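Local coordinates for uncharacterized protein (PDB 4L7A) that is of unknown function but is probably a zinc-dependent metallopeptidase of the MA clan, at residues E75-V80 with V141-F146; L83-A88 with D242-D247; R133-Y138 with F206-E211; I149-K154 with E197-V202. All blocks are in the same frame, centred on the assembly; numbering follows the deposited sequence.

Contact 1: E75-V80 with V141-F146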
# COMPACT_ATOMS: atom_id res chain seq x y z
N GLU A 75 11.85 -0.57 2.67
CA GLU A 75 13.15 -0.43 2.06
C GLU A 75 13.16 0.31 0.73
O GLU A 75 14.20 0.87 0.36
CB GLU A 75 13.87 -1.77 1.92
CG GLU A 75 14.43 -2.28 3.26
CD GLU A 75 15.16 -3.61 3.07
OE1 GLU A 75 15.87 -3.81 2.07
OE2 GLU A 75 14.98 -4.48 3.89
N ALA A 76 12.03 0.34 0.04
CA ALA A 76 11.95 1.04 -1.23
C ALA A 76 11.92 2.54 -1.01
O ALA A 76 12.61 3.34 -1.66
CB ALA A 76 10.71 0.57 -2.03
N TYR A 77 11.08 2.92 -0.10
CA TYR A 77 10.98 4.28 0.35
C TYR A 77 12.33 4.74 0.92
O TYR A 77 12.76 5.85 0.60
CB TYR A 77 9.87 4.43 1.38
CG TYR A 77 8.44 4.51 0.84
CD1 TYR A 77 8.07 3.93 -0.38
CD2 TYR A 77 7.43 5.15 1.59
CE1 TYR A 77 6.72 4.02 -0.86
CE2 TYR A 77 6.13 5.21 1.16
CZ TYR A 77 5.77 4.66 -0.08
OH TYR A 77 4.49 4.78 -0.47
N ASP A 78 13.00 3.89 1.70
CA ASP A 78 14.30 4.26 2.24
C ASP A 78 15.28 4.48 1.10
O ASP A 78 15.96 5.48 1.09
CB ASP A 78 14.92 3.17 3.12
CG ASP A 78 14.27 3.04 4.48
OD1 ASP A 78 13.55 3.97 4.92
OD2 ASP A 78 14.52 1.99 5.13
N GLU A 79 15.34 3.55 0.14
CA GLU A 79 16.28 3.66 -0.97
C GLU A 79 16.13 4.96 -1.76
O GLU A 79 17.10 5.57 -2.16
CB GLU A 79 16.08 2.48 -1.93
CG GLU A 79 17.19 2.30 -2.94
CD GLU A 79 16.93 1.09 -3.86
OE1 GLU A 79 16.56 -0.01 -3.41
OE2 GLU A 79 17.08 1.28 -5.06
N VAL A 80 14.90 5.38 -2.02
CA VAL A 80 14.71 6.56 -2.84
C VAL A 80 14.57 7.86 -2.06
O VAL A 80 15.05 8.88 -2.51
CB VAL A 80 13.52 6.36 -3.75
CG1 VAL A 80 13.29 7.60 -4.63
CG2 VAL A 80 13.80 5.13 -4.62
N VAL A 141 -3.47 -0.26 -1.74
CA VAL A 141 -4.12 0.51 -0.66
C VAL A 141 -3.12 1.12 0.32
O VAL A 141 -3.30 2.25 0.79
CB VAL A 141 -5.12 -0.36 0.12
CG1 VAL A 141 -5.68 0.39 1.23
CG2 VAL A 141 -6.26 -0.75 -0.84
N MSE A 142 -2.07 0.39 0.63
CA MSE A 142 -1.05 0.94 1.51
C MSE A 142 -0.40 2.21 0.97
O MSE A 142 -0.38 3.21 1.66
CB MSE A 142 0.01 -0.12 1.86
CG MSE A 142 -0.56 -1.20 2.80
SE MSE A 142 0.59 -2.78 2.90
CE MSE A 142 1.67 -2.15 4.41
N HIS A 143 0.13 2.15 -0.26
CA HIS A 143 0.71 3.34 -0.87
C HIS A 143 -0.29 4.47 -0.96
O HIS A 143 0.06 5.64 -0.85
CB HIS A 143 1.33 3.08 -2.26
CG HIS A 143 2.47 2.14 -2.22
ND1 HIS A 143 3.66 2.45 -1.58
CD2 HIS A 143 2.61 0.87 -2.67
CE1 HIS A 143 4.49 1.43 -1.67
NE2 HIS A 143 3.87 0.44 -2.30
N HIS A 144 -1.55 4.14 -1.13
CA HIS A 144 -2.57 5.18 -1.20
C HIS A 144 -2.60 5.91 0.17
O HIS A 144 -2.57 7.11 0.23
CB HIS A 144 -3.95 4.60 -1.57
CG HIS A 144 -5.09 5.56 -1.40
ND1 HIS A 144 -5.96 5.87 -2.42
CD2 HIS A 144 -5.53 6.25 -0.32
CE1 HIS A 144 -6.88 6.72 -1.98
NE2 HIS A 144 -6.66 6.94 -0.69
N GLU A 145 -2.68 5.16 1.25
CA GLU A 145 -2.76 5.74 2.62
C GLU A 145 -1.50 6.47 3.01
O GLU A 145 -1.59 7.51 3.66
CB GLU A 145 -3.05 4.66 3.61
CG GLU A 145 -4.45 4.03 3.41
CD GLU A 145 -5.57 4.99 3.77
OE1 GLU A 145 -5.43 5.73 4.79
OE2 GLU A 145 -6.57 5.05 3.03
N PHE A 146 -0.34 5.95 2.61
CA PHE A 146 0.90 6.66 2.89
C PHE A 146 0.93 8.00 2.17
O PHE A 146 1.28 9.01 2.77
CB PHE A 146 2.13 5.83 2.61
CG PHE A 146 2.10 4.47 3.24
CD1 PHE A 146 1.36 4.21 4.38
CD2 PHE A 146 2.80 3.43 2.68
CE1 PHE A 146 1.33 2.92 4.93
CE2 PHE A 146 2.79 2.17 3.24
CZ PHE A 146 2.05 1.92 4.35
O HOH W 1 2.54 6.44 -1.79
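Between Glu75 and Val80, helix 59-81 offers one residue, Tyr77, to His143 and Phe146 of the helix that carries the HExxH sequence. At the start of the segment Glu75 turns elsewhere and forms a salt bridge with Arg258. Ala76 points its methyl group toward 141-146 but stops well short of it, packing instead on Ile255 and Arg258. Tyr77 spans the gap. Its first torsion (chi1 -79°) sets CG beside the backbone N, and the phenol extends from there to the second helix. Tyr77 OH lies 2.7 Å from His143 ND1, at the edge of the imidazole and near its plane, in an almost straight hydrogen bond (169°) in which either atom could be the donor. A water bridges the same two residues: it sits 2.9 Å from Tyr77 OH and donates to the carbonyl His143 O at 2.8 Å. The phenol oxygen thus engages both the side chain and, through the water, the backbone of one residue; the direct bond to ND1 restrains the rotation of the imidazole. The two rings meet rim to rim, with planes 39° apart. Phe146 closes on the same hydroxyl, its CD2 lying 3.8 Å from Tyr77 OH, which comes in at the edge of the phenyl ring. Further on, Asp78 bonds to Tyr35 and Thr86, and Glu79 bridges to Arg257 and Arg258. Of the HExxH sequence, His144 points away from this junction and Glu145 makes no contact with 75-80. Trp73 stacks on Phe146 and meets Tyr77 edge-to-face, while helices 248-260, 83-88 and 195-208 pack around the pair.

Contact 2: L83-A88 with D242-D247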
# COMPACT_ATOMS: atom_id res chain seq x y z
N LEU A 83 15.39 7.66 5.18
CA LEU A 83 14.73 7.13 6.34
C LEU A 83 13.70 8.13 6.85
O LEU A 83 12.58 7.74 7.23
CB LEU A 83 15.73 6.79 7.43
CG LEU A 83 15.09 6.11 8.63
CD1 LEU A 83 14.74 4.66 8.29
CD2 LEU A 83 16.02 6.18 9.90
N ASP A 84 14.01 9.41 6.75
CA ASP A 84 13.11 10.45 7.24
C ASP A 84 11.82 10.52 6.47
O ASP A 84 10.74 10.69 7.03
CB ASP A 84 13.78 11.81 7.18
CG ASP A 84 14.83 11.96 8.26
OD1 ASP A 84 14.70 11.30 9.29
OD2 ASP A 84 15.81 12.71 8.08
N PHE A 85 11.92 10.31 5.18
CA PHE A 85 10.71 10.25 4.33
C PHE A 85 9.86 9.06 4.72
O PHE A 85 8.64 9.16 4.96
CB PHE A 85 11.15 10.15 2.86
CG PHE A 85 10.06 9.77 1.92
CD1 PHE A 85 9.09 10.69 1.58
CD2 PHE A 85 10.03 8.53 1.35
CE1 PHE A 85 8.08 10.37 0.73
CE2 PHE A 85 9.01 8.17 0.44
CZ PHE A 85 8.03 9.09 0.14
N THR A 86 10.50 7.90 4.80
CA THR A 86 9.77 6.67 5.16
C THR A 86 9.05 6.84 6.46
O THR A 86 7.87 6.51 6.56
CB THR A 86 10.71 5.45 5.22
OG1 THR A 86 11.47 5.42 4.02
CG2 THR A 86 9.93 4.13 5.35
N ARG A 87 9.74 7.39 7.46
CA ARG A 87 9.14 7.61 8.75
C ARG A 87 8.00 8.59 8.67
O ARG A 87 7.09 8.52 9.47
CB ARG A 87 10.18 8.07 9.81
CG ARG A 87 11.13 6.94 10.23
CD ARG A 87 12.45 7.45 10.85
NE ARG A 87 12.17 8.07 12.14
CZ ARG A 87 11.89 7.41 13.28
NH1 ARG A 87 11.82 6.07 13.34
NH2 ARG A 87 11.68 8.09 14.40
N ALA A 88 8.07 9.56 7.76
CA ALA A 88 7.05 10.61 7.72
C ALA A 88 5.67 10.12 7.28
O ALA A 88 4.70 10.75 7.61
CB ALA A 88 7.47 11.77 6.81
N ASP A 242 9.39 18.54 -5.04
CA ASP A 242 9.53 19.79 -4.33
C ASP A 242 9.34 19.61 -2.81
O ASP A 242 10.03 20.23 -2.06
CB ASP A 242 8.54 20.85 -4.83
CG ASP A 242 8.75 21.23 -6.30
OD1 ASP A 242 9.82 20.90 -6.86
OD2 ASP A 242 7.81 21.84 -6.87
N SER A 243 8.38 18.77 -2.39
CA SER A 243 8.02 18.69 -1.00
C SER A 243 8.78 17.60 -0.26
O SER A 243 8.98 17.73 0.92
CB SER A 243 6.50 18.45 -0.85
OG SER A 243 5.80 19.60 -1.29
N TRP A 244 9.15 16.51 -0.94
CA TRP A 244 9.76 15.39 -0.23
C TRP A 244 11.10 14.94 -0.77
O TRP A 244 11.66 13.97 -0.28
CB TRP A 244 8.77 14.20 -0.19
CG TRP A 244 7.49 14.57 0.48
CD1 TRP A 244 6.31 14.91 -0.12
CD2 TRP A 244 7.28 14.71 1.89
NE1 TRP A 244 5.35 15.17 0.83
CE2 TRP A 244 5.92 15.11 2.07
CE3 TRP A 244 8.07 14.45 3.02
CZ2 TRP A 244 5.35 15.27 3.35
CZ3 TRP A 244 7.51 14.65 4.30
CH2 TRP A 244 6.15 15.05 4.44
N GLN A 245 11.62 15.63 -1.79
CA GLN A 245 12.86 15.24 -2.46
C GLN A 245 12.82 13.80 -2.94
O GLN A 245 13.77 13.09 -2.87
CB GLN A 245 14.08 15.50 -1.58
CG GLN A 245 14.24 16.98 -1.24
CD GLN A 245 13.23 17.49 -0.19
OE1 GLN A 245 13.05 16.90 0.87
NE2 GLN A 245 12.57 18.59 -0.51
N VAL A 246 11.69 13.36 -3.44
CA VAL A 246 11.58 12.01 -3.92
C VAL A 246 11.36 12.06 -5.42
O VAL A 246 10.49 12.79 -5.89
CB VAL A 246 10.37 11.29 -3.24
CG1 VAL A 246 9.97 10.05 -4.01
CG2 VAL A 246 10.68 10.97 -1.83
N ASP A 247 12.11 11.25 -6.14
CA ASP A 247 11.93 11.04 -7.58
C ASP A 247 10.90 9.88 -7.74
O ASP A 247 11.21 8.71 -7.52
CB ASP A 247 13.30 10.72 -8.19
CG ASP A 247 13.23 10.39 -9.68
OD1 ASP A 247 12.12 10.14 -10.23
OD2 ASP A 247 14.32 10.34 -10.29
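Thr86 OG1, next in sequence to the Phe85 that meets Trp244 and Val246, is gripped by Asp78 OD1 and Gly82 O, tying the short helix 83-88 back to the end of helix 59-81. The contact with 242-247 itself is apolar. Phe85 has CG anti to the backbone N (chi1 167°), which swings its ring out toward the end of helix 211-244. Val246 CG2 sits squarely over one face of that ring, 3.6 Å from the centroid of Phe85 and only 8° off its normal. This is a well-formed CH-pi contact, with the methyl nearly equidistant from all six ring carbons. Beside it, Trp244 comes across Phe85 at about a right angle, Trp244 CB lying 3.9 Å from Phe85 CD1. One turn on from Phe85, Ala88 CB approaches the six-membered ring of the indole obliquely, 3.8 Å from Trp244 CZ3. Between the two apolar residues of the second segment Gln245 adopts a positive phi of 54°. The chain leaves the helix there and turns, so that Trp244 and Val246 both face helix 83-88. The polar end of the indole is engaged separately, Trp244 NE1 bonding to the Tyr239 hydroxyl, and Lys154 adds a cation-pi contact with the same ring. Asp247 then N-caps helix 248-260 through Leu250 N. The junction thus joins helix 83-88 to the C-terminal end of helix 211-244 and the turn after it, with Leu150 of helix 131-153 touching both Phe85 and Trp244, Met240 packing on Phe85 and Val246, and Tyr77 of helix 59-81 meeting the Phe85 ring.

Contact 3: R133-Y138 with F206-E211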
# COMPACT_ATOMS: atom_id res chain seq x y z
N ARG A 133 -1.22 -9.96 -7.40
CA ARG A 133 -2.12 -10.28 -6.28
C ARG A 133 -1.73 -9.56 -4.99
O ARG A 133 -2.61 -9.08 -4.26
CB ARG A 133 -2.16 -11.79 -6.03
CG ARG A 133 -2.65 -12.66 -7.19
CD ARG A 133 -4.14 -12.64 -7.35
NE ARG A 133 -4.51 -11.36 -7.88
CZ ARG A 133 -4.63 -11.07 -9.18
NH1 ARG A 133 -4.46 -11.98 -10.12
NH2 ARG A 133 -4.94 -9.83 -9.52
N MSE A 134 -0.42 -9.48 -4.71
CA MSE A 134 0.10 -8.73 -3.55
C MSE A 134 -0.25 -7.24 -3.64
O MSE A 134 -0.60 -6.58 -2.66
CB MSE A 134 1.61 -8.88 -3.37
CG MSE A 134 2.00 -10.31 -3.17
SE MSE A 134 1.28 -11.07 -1.50
CE MSE A 134 2.57 -10.24 -0.30
N ASN A 135 -0.17 -6.71 -4.82
CA ASN A 135 -0.58 -5.30 -5.04
C ASN A 135 -2.10 -5.17 -4.88
O ASN A 135 -2.61 -4.26 -4.21
CB ASN A 135 -0.10 -4.81 -6.39
CG ASN A 135 1.37 -4.52 -6.38
OD1 ASN A 135 1.93 -4.22 -5.32
ND2 ASN A 135 2.00 -4.51 -7.57
N GLU A 136 -2.83 -6.10 -5.46
CA GLU A 136 -4.28 -5.99 -5.36
C GLU A 136 -4.73 -6.09 -3.87
O GLU A 136 -5.52 -5.31 -3.44
CB GLU A 136 -4.96 -7.04 -6.22
CG GLU A 136 -6.45 -7.01 -6.19
CD GLU A 136 -7.10 -8.32 -6.76
OE1 GLU A 136 -6.43 -9.16 -7.40
OE2 GLU A 136 -8.31 -8.50 -6.55
N TYR A 137 -4.20 -7.03 -3.10
CA TYR A 137 -4.68 -7.28 -1.79
C TYR A 137 -4.20 -6.26 -0.76
O TYR A 137 -4.90 -6.00 0.19
CB TYR A 137 -4.19 -8.67 -1.31
CG TYR A 137 -4.67 -9.86 -2.09
CD1 TYR A 137 -5.92 -9.87 -2.70
CD2 TYR A 137 -3.87 -11.01 -2.21
CE1 TYR A 137 -6.36 -10.99 -3.44
CE2 TYR A 137 -4.31 -12.13 -2.95
CZ TYR A 137 -5.56 -12.11 -3.54
OH TYR A 137 -6.00 -13.19 -4.28
N TYR A 138 -2.98 -5.76 -0.94
CA TYR A 138 -2.25 -5.08 0.09
C TYR A 138 -1.53 -3.82 -0.33
O TYR A 138 -1.79 -2.81 0.29
CB TYR A 138 -1.20 -5.96 0.74
CG TYR A 138 -1.67 -7.29 1.27
CD1 TYR A 138 -2.78 -7.39 2.11
CD2 TYR A 138 -0.99 -8.43 0.96
CE1 TYR A 138 -3.21 -8.63 2.62
CE2 TYR A 138 -1.36 -9.67 1.47
CZ TYR A 138 -2.49 -9.78 2.31
OH TYR A 138 -2.84 -11.02 2.81
N PHE A 206 0.41 4.68 -9.89
CA PHE A 206 1.67 4.88 -10.56
C PHE A 206 2.76 4.03 -9.92
O PHE A 206 3.56 3.41 -10.64
CB PHE A 206 2.09 6.35 -10.55
CG PHE A 206 3.30 6.62 -11.37
CD1 PHE A 206 3.25 6.49 -12.76
CD2 PHE A 206 4.50 6.96 -10.77
CE1 PHE A 206 4.38 6.71 -13.56
CE2 PHE A 206 5.63 7.20 -11.56
CZ PHE A 206 5.57 7.08 -12.97
N LEU A 207 2.78 3.94 -8.58
CA LEU A 207 3.82 3.21 -7.93
C LEU A 207 3.69 1.69 -8.05
O LEU A 207 4.68 1.04 -8.02
CB LEU A 207 3.95 3.62 -6.44
CG LEU A 207 4.44 5.03 -6.17
CD1 LEU A 207 4.58 5.29 -4.65
CD2 LEU A 207 5.80 5.22 -6.87
N THR A 208 2.48 1.15 -8.16
CA THR A 208 2.25 -0.28 -8.10
C THR A 208 1.90 -0.93 -9.47
O THR A 208 2.23 -2.09 -9.68
CB THR A 208 1.12 -0.66 -7.13
OG1 THR A 208 -0.11 -0.03 -7.51
CG2 THR A 208 1.45 -0.25 -5.74
N TYR A 209 1.26 -0.20 -10.39
CA TYR A 209 0.88 -0.76 -11.72
C TYR A 209 2.10 -1.08 -12.60
O TYR A 209 2.97 -0.21 -12.77
CB TYR A 209 -0.00 0.21 -12.49
CG TYR A 209 -1.46 0.29 -12.06
CD1 TYR A 209 -1.88 -0.19 -10.83
CD2 TYR A 209 -2.39 0.99 -12.85
CE1 TYR A 209 -3.22 -0.12 -10.45
CE2 TYR A 209 -3.72 1.09 -12.46
CZ TYR A 209 -4.14 0.53 -11.29
OH TYR A 209 -5.43 0.64 -10.90
N PRO A 210 2.21 -2.32 -13.10
CA PRO A 210 3.22 -2.52 -14.10
C PRO A 210 2.87 -1.66 -15.32
O PRO A 210 1.72 -1.24 -15.54
CB PRO A 210 3.09 -4.00 -14.46
CG PRO A 210 2.45 -4.65 -13.26
CD PRO A 210 1.54 -3.57 -12.73
N GLU A 211 3.87 -1.45 -16.10
CA GLU A 211 3.74 -0.66 -17.27
C GLU A 211 2.54 -1.02 -18.15
O GLU A 211 1.81 -0.13 -18.56
CB GLU A 211 5.04 -0.76 -18.03
CG GLU A 211 5.18 0.24 -19.13
CD GLU A 211 6.48 0.04 -19.89
OE1 GLU A 211 7.57 0.13 -19.26
OE2 GLU A 211 6.38 -0.23 -21.10
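Asn135 and Thr208 bring helix 131-153 against the end of helix 195-208, through a small patch between their side chains beyond which the contact opens. On the buried side the two side chains lie alongside one another, running antiparallel. Asn135 CG stands 3.9 Å from Thr208 CB, while Asn135 OD1 faces the methyl, 4.0 Å from Thr208 CG2. The amide nitrogen is near the backbone, ND2 of Asn135 being 3.2 Å from Thr208 O, but the angle is too poor for a hydrogen bond, and the fit is essentially one of shape. Thr208 is set by its own torsion: chi1 of 59° places OG1 between the backbone N and the carbonyl carbon, where it bonds to Ala204 O one turn back in its helix. This leaves CG2 to meet Asn135. Toward solvent the segments part. Pro210, at the N-cap position of helix 211-244, comes no nearer than the 5.3 Å between its CD and Asn135 ND2, and rests on Asp132 instead. On the exposed side of the first helix Arg133 and Glu136 pair with each other: NH2 of Arg133 lies 2.7 Å from Glu136 OE1 in a salt bridge whose N-H geometry, like that of NE, is weak. The first helix also widens into a pi-type turn over 135-138. Behind it, Tyr138 bonds to Tyr121 O on strand 115-122 and Tyr137 packs edge-to-face with Trp125. On the other side Phe206 and Leu207 lean on helix 248-260, so the contact lies between the sheet and the C-terminal helices.

Contact 4: I149-K154 with E197-V202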
# COMPACT_ATOMS: atom_id res chain seq x y z
N ILE A 149 -1.08 10.59 4.09
CA ILE A 149 -0.32 11.15 5.23
C ILE A 149 0.67 12.19 4.74
O ILE A 149 0.83 13.24 5.36
CB ILE A 149 0.40 10.03 6.03
CG1 ILE A 149 -0.63 9.15 6.75
CG2 ILE A 149 1.36 10.61 7.06
CD1 ILE A 149 -0.00 7.82 7.33
N LEU A 150 1.33 11.91 3.62
CA LEU A 150 2.21 12.93 3.07
C LEU A 150 1.43 14.23 2.80
O LEU A 150 1.89 15.37 3.15
CB LEU A 150 2.90 12.47 1.78
CG LEU A 150 3.85 11.28 1.88
CD1 LEU A 150 4.29 10.80 0.51
CD2 LEU A 150 5.08 11.66 2.78
N HIS A 151 0.27 14.08 2.18
CA HIS A 151 -0.57 15.25 1.86
C HIS A 151 -1.04 16.04 3.05
O HIS A 151 -1.10 17.23 2.95
CB HIS A 151 -1.75 14.86 1.02
CG HIS A 151 -1.35 14.13 -0.22
ND1 HIS A 151 -2.18 13.25 -0.85
CD2 HIS A 151 -0.19 14.14 -0.92
CE1 HIS A 151 -1.54 12.72 -1.89
NE2 HIS A 151 -0.34 13.28 -1.97
N GLN A 152 -1.32 15.36 4.16
CA GLN A 152 -1.69 16.01 5.42
C GLN A 152 -0.55 16.82 6.00
O GLN A 152 -0.75 17.94 6.45
CB GLN A 152 -2.17 14.99 6.47
CG GLN A 152 -3.48 14.30 6.07
CD GLN A 152 -4.05 13.27 7.11
OE1 GLN A 152 -3.36 12.34 7.56
NE2 GLN A 152 -5.32 13.44 7.45
N LYS A 153 0.66 16.27 5.94
CA LYS A 153 1.82 16.97 6.47
C LYS A 153 2.29 18.10 5.59
O LYS A 153 2.67 19.17 6.08
CB LYS A 153 2.95 16.01 6.69
CG LYS A 153 2.74 15.03 7.84
CD LYS A 153 4.03 14.31 8.02
CE LYS A 153 4.14 13.62 9.34
NZ LYS A 153 3.06 12.68 9.49
N LYS A 154 2.31 17.88 4.27
CA LYS A 154 2.64 18.93 3.31
C LYS A 154 1.61 18.96 2.20
O LYS A 154 1.60 18.09 1.31
CB LYS A 154 4.05 18.74 2.75
CG LYS A 154 5.12 18.86 3.77
CD LYS A 154 6.48 18.71 3.17
CE LYS A 154 7.46 18.52 4.29
NZ LYS A 154 8.78 18.44 3.75
N GLU A 197 -8.73 11.99 -2.81
CA GLU A 197 -8.60 10.58 -3.18
C GLU A 197 -7.96 10.38 -4.57
O GLU A 197 -7.20 9.41 -4.79
CB GLU A 197 -9.91 9.79 -3.01
CG GLU A 197 -10.07 9.31 -1.56
CD GLU A 197 -10.21 10.44 -0.62
OE1 GLU A 197 -11.27 11.12 -0.73
OE2 GLU A 197 -9.26 10.71 0.17
N ASP A 198 -8.25 11.31 -5.48
CA ASP A 198 -7.71 11.31 -6.84
C ASP A 198 -6.17 11.34 -6.78
O ASP A 198 -5.50 10.46 -7.31
CB ASP A 198 -8.29 12.51 -7.61
CG ASP A 198 -7.89 12.56 -9.07
OD1 ASP A 198 -6.94 11.89 -9.51
OD2 ASP A 198 -8.58 13.30 -9.80
N ILE A 199 -5.61 12.29 -6.09
CA ILE A 199 -4.19 12.35 -6.05
C ILE A 199 -3.55 11.14 -5.28
O ILE A 199 -2.49 10.65 -5.71
CB ILE A 199 -3.71 13.70 -5.55
CG1 ILE A 199 -2.20 13.76 -5.70
CG2 ILE A 199 -4.20 14.02 -4.11
CD1 ILE A 199 -1.62 15.12 -5.38
N ALA A 200 -4.19 10.62 -4.22
CA ALA A 200 -3.68 9.43 -3.56
C ALA A 200 -3.70 8.21 -4.52
O ALA A 200 -2.78 7.41 -4.50
CB ALA A 200 -4.46 9.09 -2.26
N GLU A 201 -4.73 8.13 -5.36
CA GLU A 201 -4.87 7.05 -6.34
C GLU A 201 -3.87 7.15 -7.47
O GLU A 201 -3.31 6.14 -7.89
CB GLU A 201 -6.27 7.00 -6.92
CG GLU A 201 -7.36 6.45 -5.96
CD GLU A 201 -7.20 4.94 -5.75
OE1 GLU A 201 -7.74 4.20 -6.61
OE2 GLU A 201 -6.53 4.50 -4.79
N VAL A 202 -3.64 8.36 -7.97
CA VAL A 202 -2.65 8.53 -9.03
C VAL A 202 -1.32 8.06 -8.51
O VAL A 202 -0.65 7.29 -9.13
CB VAL A 202 -2.63 9.97 -9.55
CG1 VAL A 202 -1.42 10.20 -10.46
CG2 VAL A 202 -3.91 10.27 -10.29
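His151 meets Ile199 and Ala200 where the helix bearing the HExxH motif, characteristic of zinc metallopeptidases, packs against helix 195-208. In gluzincins such as thermolysin a helix after the HExxH helix supplies a glutamate as third zinc ligand, and an acid four residues on hydrogen-bonds to a zinc-binding histidine. Glu197 is consistent with the ligand position, and Glu201, which bonds to His144 ND1, with the second-shell one. The His151 imidazole leans toward the second helix, CG beside the backbone N with chi1 at -55°, and enters with its outer rim foremost. Ile199 reaches back to meet it in an extended form, chi1 -173° and chi2 174°. That conformation spreads its branches along the imidazole. CG2, lying between the backbone N and carbonyl carbon, is nearest, 3.7 Å from His151 CE1 and 3.9 Å from His151 ND1. CG1 and CD1 reach toward CE1 and NE2, with Ile199 CD1 4.1 Å from His151 NE2. No hydrogen bond crosses between the segments, and the packing is van der Waals. Nearby, Glu201 also bonds to Lys140 and Thr188, while Asp198 is paired with Lys232, Tyr160 and Tyr168. Ile199 also touches Tyr156, Tyr160 and Val236. At the edge of the imidazole, near its plane, the backbone atom Ala200 N lies 4.1 Å from His151 CE1.

Contacts 1, 3 and 4 all use helix 131-153, and contacts 3 and 4 set it against one partner, helix 195-208, at two places with centres about 17 Å apart. These three are buried; contact 2 lies further out, about 16 Å from the chain centre, and is partly buried. Contacts 1 and 3 are both central yet differ: contact 1 alone has a hydrogen bond and a bound water across it, whereas contact 3, like contact 4, rests on side-chain fit. Contact 2 is apolar and ring-based. It joins contact 1 through Phe85 and Tyr77, and contact 4 through Lys154, whose NZ reaches Ser243 O. Contacts 1 and 4 also meet where His144 packs on Ala200.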